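Local coordinates for HRDC domain-containing protein (Bifidobacterium adolescentis ATCC 15703, PDB 3CYM) that is of unknown function but probably binds nucleic acid and acts as a ribonuclease D-like 3'-5' exonuclease, at residues R409-Q414 against L423-V428; K371-I376 against E385-P390; I236-W241 against L323-S328. One frame throughout, in Å; residues are numbered along the deposited sequence. Where two conformers were deposited one is given.

Contact 1: residues R409-Q414 against L423-V428; sequences RFLSEQ and LVAESV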
loop_
_atom_site.group_PDB
_atom_site.type_symbol
_atom_site.label_atom_id
_atom_site.label_comp_id
_atom_site.label_asym_id
_atom_site.label_seq_id
_atom_site.Cartn_x
_atom_site.Cartn_y
_atom_site.Cartn_z
ATOM N N ARG A 409 10.908 16.126 22.196
ATOM C CA ARG A 409 11.264 14.725 22.458
ATOM C C ARG A 409 10.109 13.755 22.190
ATOM O O ARG A 409 10.308 12.728 21.533
ATOM C CB ARG A 409 11.827 14.544 23.880
ATOM C CG ARG A 409 12.170 13.092 24.269
ATOM C CD ARG A 409 12.766 12.976 25.676
ATOM N NE ARG A 409 11.965 13.666 26.691
ATOM C CZ ARG A 409 12.147 13.563 28.008
ATOM N NH1 ARG A 409 13.102 12.784 28.504
ATOM N NH2 ARG A 409 11.362 14.240 28.837
ATOM N N PHE A 410 8.912 14.088 22.687
ATOM C CA PHE A 410 7.712 13.265 22.479
ATOM C C PHE A 410 7.439 13.047 21.002
ATOM O O PHE A 410 7.126 11.932 20.593
ATOM C CB PHE A 410 6.468 13.893 23.132
ATOM C CG PHE A 410 5.241 13.006 23.097
ATOM C CD1 PHE A 410 4.976 12.125 24.143
ATOM C CD2 PHE A 410 4.349 13.051 22.023
ATOM C CE1 PHE A 410 3.855 11.301 24.114
ATOM C CE2 PHE A 410 3.230 12.228 21.987
ATOM C CZ PHE A 410 2.976 11.358 23.036
ATOM N N LEU A 411 7.549 14.119 20.220
ATOM C CA LEU A 411 7.282 14.078 18.781
ATOM C C LEU A 411 8.295 13.229 18.044
ATOM O O LEU A 411 7.942 12.498 17.118
ATOM C CB LEU A 411 7.254 15.494 18.205
ATOM C CG LEU A 411 5.912 16.162 17.894
ATOM C CD1 LEU A 411 4.765 15.759 18.814
ATOM C CD2 LEU A 411 6.128 17.660 17.880
ATOM N N SER A 412 9.549 13.329 18.474
ATOM C CA SER A 412 10.647 12.530 17.942
ATOM C C SER A 412 10.422 11.041 18.234
ATOM O O SER A 412 10.455 10.212 17.317
ATOM C CB SER A 412 11.973 13.014 18.540
ATOM O OG SER A 412 12.990 13.055 17.561
ATOM N N GLU A 413 10.151 10.715 19.499
ATOM C CA GLU A 413 9.833 9.342 19.924
ATOM C C GLU A 413 8.576 8.748 19.258
ATOM O O GLU A 413 8.423 7.526 19.201
ATOM C CB GLU A 413 9.747 9.255 21.458
ATOM C CG GLU A 413 11.106 9.004 22.133
ATOM C CD GLU A 413 11.149 9.374 23.617
ATOM O OE1 GLU A 413 12.266 9.400 24.183
ATOM O OE2 GLU A 413 10.083 9.643 24.218
ATOM N N GLN A 414 7.695 9.614 18.752
ATOM C CA GLN A 414 6.522 9.194 17.977
ATOM C C GLN A 414 6.905 8.716 16.577
ATOM O O GLN A 414 6.211 7.886 15.978
ATOM C CB GLN A 414 5.494 10.331 17.873
ATOM C CG GLN A 414 4.656 10.548 19.122
ATOM C CD GLN A 414 3.573 9.502 19.300
ATOM O OE1 GLN A 414 2.588 9.488 18.571
ATOM N NE2 GLN A 414 3.749 8.625 20.277
ATOM N N LEU A 423 10.876 22.396 12.822
ATOM C CA LEU A 423 9.909 23.346 12.279
ATOM C C LEU A 423 8.731 23.587 13.220
ATOM O O LEU A 423 8.196 24.686 13.288
ATOM C CB LEU A 423 9.399 22.858 10.921
ATOM C CG LEU A 423 8.555 23.788 10.051
ATOM C CD1 LEU A 423 9.320 25.058 9.661
ATOM C CD2 LEU A 423 8.065 23.044 8.825
ATOM N N VAL A 424 8.347 22.567 13.970
ATOM C CA VAL A 424 7.034 22.566 14.599
ATOM C C VAL A 424 7.057 22.704 16.126
ATOM O O VAL A 424 6.247 23.441 16.682
ATOM C CB VAL A 424 6.204 21.329 14.078
ATOM C CG1 VAL A 424 5.467 20.564 15.169
ATOM C CG2 VAL A 424 5.293 21.734 12.923
ATOM N N ALA A 425 7.999 22.028 16.780
ATOM C CA ALA A 425 7.901 21.731 18.215
ATOM C C ALA A 425 7.778 22.929 19.155
ATOM O O ALA A 425 7.007 22.884 20.112
ATOM C CB ALA A 425 9.041 20.839 18.643
ATOM N N GLU A 426 8.510 24.002 18.866
ATOM C CA GLU A 426 8.492 25.190 19.724
ATOM C C GLU A 426 7.155 25.914 19.649
ATOM O O GLU A 426 6.600 26.311 20.684
ATOM C CB GLU A 426 9.636 26.157 19.381
ATOM C CG GLU A 426 9.865 27.213 20.459
ATOM C CD GLU A 426 10.924 28.236 20.105
ATOM O OE1 GLU A 426 11.042 29.251 20.816
ATOM O OE2 GLU A 426 11.640 28.036 19.111
ATOM N N SER A 427 6.643 26.073 18.429
ATOM C CA SER A 427 5.351 26.721 18.230
ATOM C C SER A 427 4.229 25.887 18.838
ATOM O O SER A 427 3.261 26.436 19.340
ATOM C CB SER A 427 5.090 26.992 16.748
ATOM O OG SER A 427 5.812 28.129 16.307
ATOM N N VAL A 428 4.371 24.561 18.790
ATOM C CA VAL A 428 3.386 23.655 19.380
ATOM C C VAL A 428 3.436 23.780 20.907
ATOM O O VAL A 428 2.398 23.934 21.556
ATOM C CB VAL A 428 3.590 22.197 18.889
ATOM C CG1 VAL A 428 2.842 21.200 19.755
ATOM C CG2 VAL A 428 3.120 22.064 17.442
#
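L411 meets V424 and A425 with a single methyl, CD2, an example of how one methyl can carry the direct meeting of two segments. The nearer partner is V424, whose CG1 lies 4.0 Å from L411 CD2; the two side chains meet at about a right angle, branch end against branch end. A425 CB, at 4.4 Å from the same L411 CD2, is a looser neighbour. The nearest CA atoms, those of L411 and A425, are 7.7 Å apart, a spacing that the leucine has to bridge. It does so in an unusual shape: chi1 of -102° and chi2 of 32° both fall well away from staggered values, which suggests some torsional strain. V424 departs in the same manner, its CG1 at a chi1 of 135°, and this residue stands just before a kink, where the N-H groups of E426 and S427 make no bond to the turn before. Regular pairing is restored at V428 N, which donates to V424 O over 3.0 Å. The two helices, 407-414 and 418-433, follow one another across a short connection and belong to the C-terminal HRDC-like domain, a small bundle of helices in which contacts of this apolar kind build the interior. L411 also packs on L396 of helix 390-397, and V424 on I376 of helix 360-380, so two further helices pack against the pair. A425 rests in addition on V407 and A408, earlier in the helix that carries L411. Polar side chains lie to the outside of it: Q414 OE1 takes a hydrogen bond from N395, and E426 forms a salt bridge with R430 one turn later.

Contact 2: residues K371-I376 against E385-P390; sequences KAVSQI and EIVIKP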
loop_
_atom_site.group_PDB
_atom_site.type_symbol
_atom_site.label_atom_id
_atom_site.label_comp_id
_atom_site.label_asym_id
_atom_site.label_seq_id
_atom_site.Cartn_x
_atom_site.Cartn_y
_atom_site.Cartn_z
ATOM N N LYS A 371 -4.191 24.563 15.090
ATOM C CA LYS A 371 -4.137 25.844 14.386
ATOM C C LYS A 371 -2.704 26.359 14.251
ATOM O O LYS A 371 -2.402 27.074 13.300
ATOM C CB LYS A 371 -5.094 26.905 14.967
ATOM C CG LYS A 371 -4.816 27.381 16.379
ATOM C CD LYS A 371 -5.520 28.705 16.663
ATOM C CE LYS A 371 -5.676 28.979 18.167
ATOM N NZ LYS A 371 -6.767 28.178 18.802
ATOM N N ALA A 372 -1.831 25.958 15.175
ATOM C CA ALA A 372 -0.423 26.328 15.144
ATOM C C ALA A 372 0.288 25.582 14.012
ATOM O O ALA A 372 1.078 26.169 13.266
ATOM C CB ALA A 372 0.225 26.042 16.489
ATOM N N VAL A 373 -0.034 24.300 13.869
ATOM C CA VAL A 373 0.518 23.476 12.801
ATOM C C VAL A 373 -0.037 23.911 11.427
ATOM O O VAL A 373 0.714 23.961 10.451
ATOM C CB VAL A 373 0.329 21.969 13.106
ATOM C CG1 VAL A 373 0.778 21.101 11.953
ATOM C CG2 VAL A 373 1.120 21.596 14.357
ATOM N N SER A 374 -1.322 24.274 11.376
ATOM C CA SER A 374 -1.941 24.822 10.151
ATOM C C SER A 374 -1.313 26.139 9.706
ATOM O O SER A 374 -1.132 26.378 8.510
ATOM C CB SER A 374 -3.452 25.018 10.319
ATOM O OG SER A 374 -4.113 23.776 10.487
ATOM N N GLN A 375 -0.978 26.989 10.671
ATOM C CA GLN A 375 -0.322 28.250 10.371
ATOM C C GLN A 375 1.049 28.018 9.717
ATOM O O GLN A 375 1.400 28.703 8.753
ATOM C CB GLN A 375 -0.214 29.119 11.625
ATOM C CG GLN A 375 0.184 30.566 11.347
ATOM C CD GLN A 375 -0.721 31.236 10.330
ATOM O OE1 GLN A 375 -1.901 31.455 10.591
ATOM N NE2 GLN A 375 -0.170 31.566 9.161
ATOM N N ILE A 376 1.791 27.029 10.217
ATOM C CA ILE A 376 3.108 26.673 9.666
ATOM C C ILE A 376 2.973 26.085 8.253
ATOM O O ILE A 376 3.767 26.393 7.362
ATOM C CB ILE A 376 3.880 25.708 10.613
ATOM C CG1 ILE A 376 4.194 26.412 11.947
ATOM C CG2 ILE A 376 5.158 25.213 9.948
ATOM C CD1 ILE A 376 4.794 25.537 13.043
ATOM N N GLU A 385 -0.906 17.778 6.754
ATOM C CA GLU A 385 -0.657 16.380 7.101
ATOM C C GLU A 385 0.773 15.955 6.792
ATOM O O GLU A 385 1.262 15.005 7.390
ATOM C CB GLU A 385 -1.683 15.432 6.457
ATOM C CG GLU A 385 -1.483 15.098 4.973
ATOM C CD GLU A 385 -2.555 14.141 4.439
ATOM O OE1 GLU A 385 -3.416 13.699 5.226
ATOM O OE2 GLU A 385 -2.539 13.831 3.227
ATOM N N ILE A 386 1.434 16.678 5.886
ATOM C CA ILE A 386 2.833 16.419 5.498
ATOM C C ILE A 386 3.828 17.092 6.469
ATOM O O ILE A 386 4.870 16.509 6.799
ATOM C CB ILE A 386 3.072 16.819 4.000
ATOM C CG1 ILE A 386 2.327 15.855 3.071
ATOM C CG2 ILE A 386 4.558 16.860 3.611
ATOM C CD1 ILE A 386 2.865 14.394 3.060
ATOM N N VAL A 387 3.483 18.298 6.935
ATOM C CA VAL A 387 4.256 19.044 7.949
ATOM C C VAL A 387 4.587 18.168 9.169
ATOM O O VAL A 387 5.733 18.128 9.625
ATOM C CB VAL A 387 3.500 20.339 8.397
ATOM C CG1 VAL A 387 4.208 21.020 9.543
ATOM C CG2 VAL A 387 3.376 21.311 7.247
ATOM N N ILE A 388 3.570 17.469 9.674
ATOM C CA ILE A 388 3.713 16.427 10.689
ATOM C C ILE A 388 2.457 15.560 10.645
ATOM O O ILE A 388 1.375 16.063 10.320
ATOM C CB ILE A 388 3.970 17.009 12.119
ATOM C CG1 ILE A 388 4.306 15.889 13.120
ATOM C CG2 ILE A 388 2.817 17.917 12.573
ATOM C CD1 ILE A 388 5.127 16.335 14.281
ATOM N N LYS A 389 2.612 14.264 10.939
ATOM C CA LYS A 389 1.488 13.321 10.969
ATOM C C LYS A 389 0.470 13.707 12.031
ATOM O O LYS A 389 0.810 13.774 13.212
ATOM C CB LYS A 389 1.961 11.886 11.201
ATOM C CG LYS A 389 0.859 10.850 10.998
ATOM C CD LYS A 389 1.382 9.436 11.141
ATOM C CE LYS A 389 0.247 8.433 11.174
ATOM N NZ LYS A 389 0.745 7.103 11.644
ATOM N N PRO A 390 -0.784 13.960 11.602
ATOM C CA PRO A 390 -1.879 14.391 12.458
ATOM C C PRO A 390 -2.034 13.580 13.739
ATOM O O PRO A 390 -2.332 14.160 14.781
ATOM C CB PRO A 390 -3.090 14.224 11.552
ATOM C CG PRO A 390 -2.549 14.575 10.212
ATOM C CD PRO A 390 -1.227 13.868 10.196
#
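The bond from Q375 N to K371 O, 3.0 Å long, is internal to helix 360-380; like the bond from I376 N to A372 O, it belongs to the regular helix that presents V373 and I376, three residues apart, on the side of V387. Between the segments themselves the contact is wholly apolar. V373 CG1 is its focus: it touches I388 CG2 at 3.8 Å and V387 CG1 at 4.2 Å. This methyl is anti to the backbone N (chi1 175°), extended toward the second segment. V373 and V387 run alongside each other, pointing contrary ways, whereas V373 and I388 meet nearly at right angles. I376 adds CG2, 4.3 Å from V387 CG1. The second segment supplies two different shapes of backbone: V387 ends the short helix 384-387, and I388, at phi/psi of -161/147°, has already turned into an extended conformation; its CG2, set between its own backbone N and carbonyl carbon, is the branch that meets V373. In the C-terminal HRDC-like domain this fastens a helix end to the long helix, while helix 418-433 covers V373 and V387 through V428 and V424. With methyls alone meeting in a largely buried place, cohesion here rests on shape and the exclusion of water, not on bond direction.

Contact 3: residues I236-W241 against L323-S328; sequences IVRALW and LALPPS
I236 and L323 make the apolar part of this contact, and R238 and L325 a mixed part in which a charged group meets a methyl. In the first, I236 CD1 lies 3.8 Å from L323 CD2 and 4.1 Å from L323 CG. Neither side chain starts out aimed squarely at the other segment, but the far methyls converge and the two side chains meet at a slant. I236 is extended beyond its branch (chi2 162°), which carries CD1 out to the leucine. Its neighbours include A268 and A322, so the pair sits at a seam where helix 231-250, in the HRDC domain region, meets helices 261-270 and 312-323. The segment 323-328 follows helix 312-323 and is mostly loop. The mixed part lies further along that loop. R238 runs straight until a bend at chi3 (55°), and L325 CD1 then approaches the edge of the guanidinium, near its plane, 3.5 Å from R238 NH1. This is a van der Waals approach, not a polar one: the same NH1 donates to the main-chain O of E329, just past the segment, and that bond probably settles where the arginine head lies. L325 also rests on A235 of the helix. Crystal neighbours touch L325 through S328, so the lattice may have a share in the conformation of this loop.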
loop_
_atom_site.group_PDB
_atom_site.type_symbol
_atom_site.label_atom_id
_atom_site.label_comp_id
_atom_site.label_asym_id
_atom_site.label_seq_id
_atom_site.Cartn_x
_atom_site.Cartn_y
_atom_site.Cartn_z
ATOM N N ILE A 236 -17.293 -17.018 15.578
ATOM C CA ILE A 236 -17.603 -17.555 14.253
ATOM C C ILE A 236 -16.882 -16.757 13.152
ATOM O O ILE A 236 -16.242 -17.345 12.273
ATOM C CB ILE A 236 -19.155 -17.642 14.024
ATOM C CG1 ILE A 236 -19.745 -18.725 14.926
ATOM C CG2 ILE A 236 -19.491 -17.946 12.572
ATOM C CD1 ILE A 236 -21.221 -18.652 15.147
ATOM N N VAL A 237 -16.977 -15.431 13.223
ATOM C CA VAL A 237 -16.241 -14.537 12.324
ATOM C C VAL A 237 -14.728 -14.812 12.372
ATOM O O VAL A 237 -14.095 -14.967 11.332
ATOM C CB VAL A 237 -16.527 -13.050 12.635
ATOM C CG1 VAL A 237 -15.609 -12.142 11.832
ATOM C CG2 VAL A 237 -17.986 -12.718 12.338
ATOM N N ARG A 238 -14.168 -14.903 13.576
ATOM C CA ARG A 238 -12.762 -15.249 13.757
ATOM C C ARG A 238 -12.388 -16.558 13.074
ATOM O O ARG A 238 -11.400 -16.611 12.343
ATOM C CB ARG A 238 -12.405 -15.341 15.244
ATOM C CG ARG A 238 -10.917 -15.486 15.496
ATOM C CD ARG A 238 -10.577 -15.441 16.972
ATOM N NE ARG A 238 -11.324 -16.429 17.754
ATOM C CZ ARG A 238 -11.120 -16.670 19.048
ATOM N NH1 ARG A 238 -11.852 -17.580 19.678
ATOM N NH2 ARG A 238 -10.181 -16.006 19.716
ATOM N N ALA A 239 -13.186 -17.600 13.312
ATOM C CA ALA A 239 -12.906 -18.945 12.805
ATOM C C ALA A 239 -13.016 -19.018 11.280
ATOM O O ALA A 239 -12.171 -19.631 10.624
ATOM C CB ALA A 239 -13.834 -19.957 13.464
ATOM N N LEU A 240 -14.050 -18.377 10.731
ATOM C CA LEU A 240 -14.259 -18.287 9.281
ATOM C C LEU A 240 -13.193 -17.475 8.552
ATOM O O LEU A 240 -12.691 -17.917 7.516
ATOM C CB LEU A 240 -15.644 -17.718 8.966
ATOM C CG LEU A 240 -16.848 -18.654 9.121
ATOM C CD1 LEU A 240 -18.089 -17.838 8.934
ATOM C CD2 LEU A 240 -16.823 -19.802 8.117
ATOM N N TRP A 241 -12.858 -16.294 9.083
ATOM C CA TRP A 241 -11.783 -15.470 8.538
ATOM C C TRP A 241 -10.468 -16.234 8.461
ATOM O O TRP A 241 -9.748 -16.130 7.460
ATOM C CB TRP A 241 -11.565 -14.193 9.364
ATOM C CG TRP A 241 -10.595 -13.232 8.716
ATOM C CD1 TRP A 241 -10.913 -12.164 7.911
ATOM C CD2 TRP A 241 -9.153 -13.253 8.801
ATOM N NE1 TRP A 241 -9.769 -11.529 7.494
ATOM C CE2 TRP A 241 -8.676 -12.172 8.022
ATOM C CE3 TRP A 241 -8.222 -14.077 9.463
ATOM C CZ2 TRP A 241 -7.303 -11.890 7.886
ATOM C CZ3 TRP A 241 -6.852 -13.808 9.320
ATOM C CH2 TRP A 241 -6.412 -12.718 8.538
ATOM N N LEU A 323 -18.744 -23.020 17.276
ATOM C CA LEU A 323 -19.889 -23.167 18.169
ATOM C C LEU A 323 -19.621 -24.188 19.287
ATOM O O LEU A 323 -20.405 -24.302 20.232
ATOM C CB LEU A 323 -21.157 -23.552 17.373
ATOM C CG LEU A 323 -21.887 -22.480 16.543
ATOM C CD1 LEU A 323 -22.899 -23.096 15.597
ATOM C CD2 LEU A 323 -22.580 -21.436 17.421
ATOM N N ALA A 324 -18.521 -24.929 19.169
ATOM C CA ALA A 324 -18.111 -25.892 20.191
ATOM C C ALA A 324 -17.098 -25.282 21.170
ATOM O O ALA A 324 -16.654 -25.948 22.112
ATOM C CB ALA A 324 -17.542 -27.148 19.543
ATOM N N LEU A 325 -16.732 -24.021 20.936
ATOM C CA LEU A 325 -15.810 -23.289 21.803
ATOM C C LEU A 325 -16.423 -22.978 23.163
ATOM O O LEU A 325 -17.586 -22.571 23.229
ATOM C CB LEU A 325 -15.391 -21.963 21.162
ATOM C CG LEU A 325 -14.213 -21.923 20.200
ATOM C CD1 LEU A 325 -13.899 -20.468 19.915
ATOM C CD2 LEU A 325 -13.012 -22.608 20.799
ATOM N N PRO A 326 -15.639 -23.158 24.245
ATOM C CA PRO A 326 -16.054 -22.696 25.569
ATOM C C PRO A 326 -16.199 -21.174 25.540
ATOM O O PRO A 326 -15.357 -20.502 24.944
ATOM C CB PRO A 326 -14.883 -23.102 26.471
ATOM C CG PRO A 326 -14.154 -24.172 25.719
ATOM C CD PRO A 326 -14.312 -23.803 24.280
ATOM N N PRO A 327 -17.278 -20.639 26.142
ATOM C CA PRO A 327 -17.551 -19.198 26.203
ATOM C C PRO A 327 -16.381 -18.338 26.702
ATOM O O PRO A 327 -16.268 -17.174 26.324
ATOM C CB PRO A 327 -18.739 -19.111 27.164
ATOM C CG PRO A 327 -19.431 -20.401 26.989
ATOM C CD PRO A 327 -18.349 -21.415 26.792
ATOM N N SER A 328 -15.507 -18.930 27.512
ATOM C CA SER A 328 -14.327 -18.255 28.033
ATOM C C SER A 328 -13.205 -18.134 26.997
ATOM O O SER A 328 -12.122 -17.625 27.302
ATOM C CB SER A 328 -13.824 -18.987 29.282
ATOM O OG SER A 328 -13.401 -20.313 28.979
#

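Overall arrangement
Following the chain, the exonuclease-like region with its sodium site (D44, E46, D172) comes first. Contact 3 closes a long excursion of 81 residues, mostly helical, bringing the loop after helix 312-323 back to helix 231-250. Contact 2 then closes a tight loop of eight residues from helix 360-380 to helix 384-387, and also borders helix 121-127, where R126 pairs with E385. Contact 1 closes another of eight, from helix 407-414 to helix 418-433. They stand in series, neither nested nor crossed. Contacts 1 and 2, with centres about 11 Å apart, share one core; contact 3 lies about 44 Å from each, centre to centre, in a separate helical region.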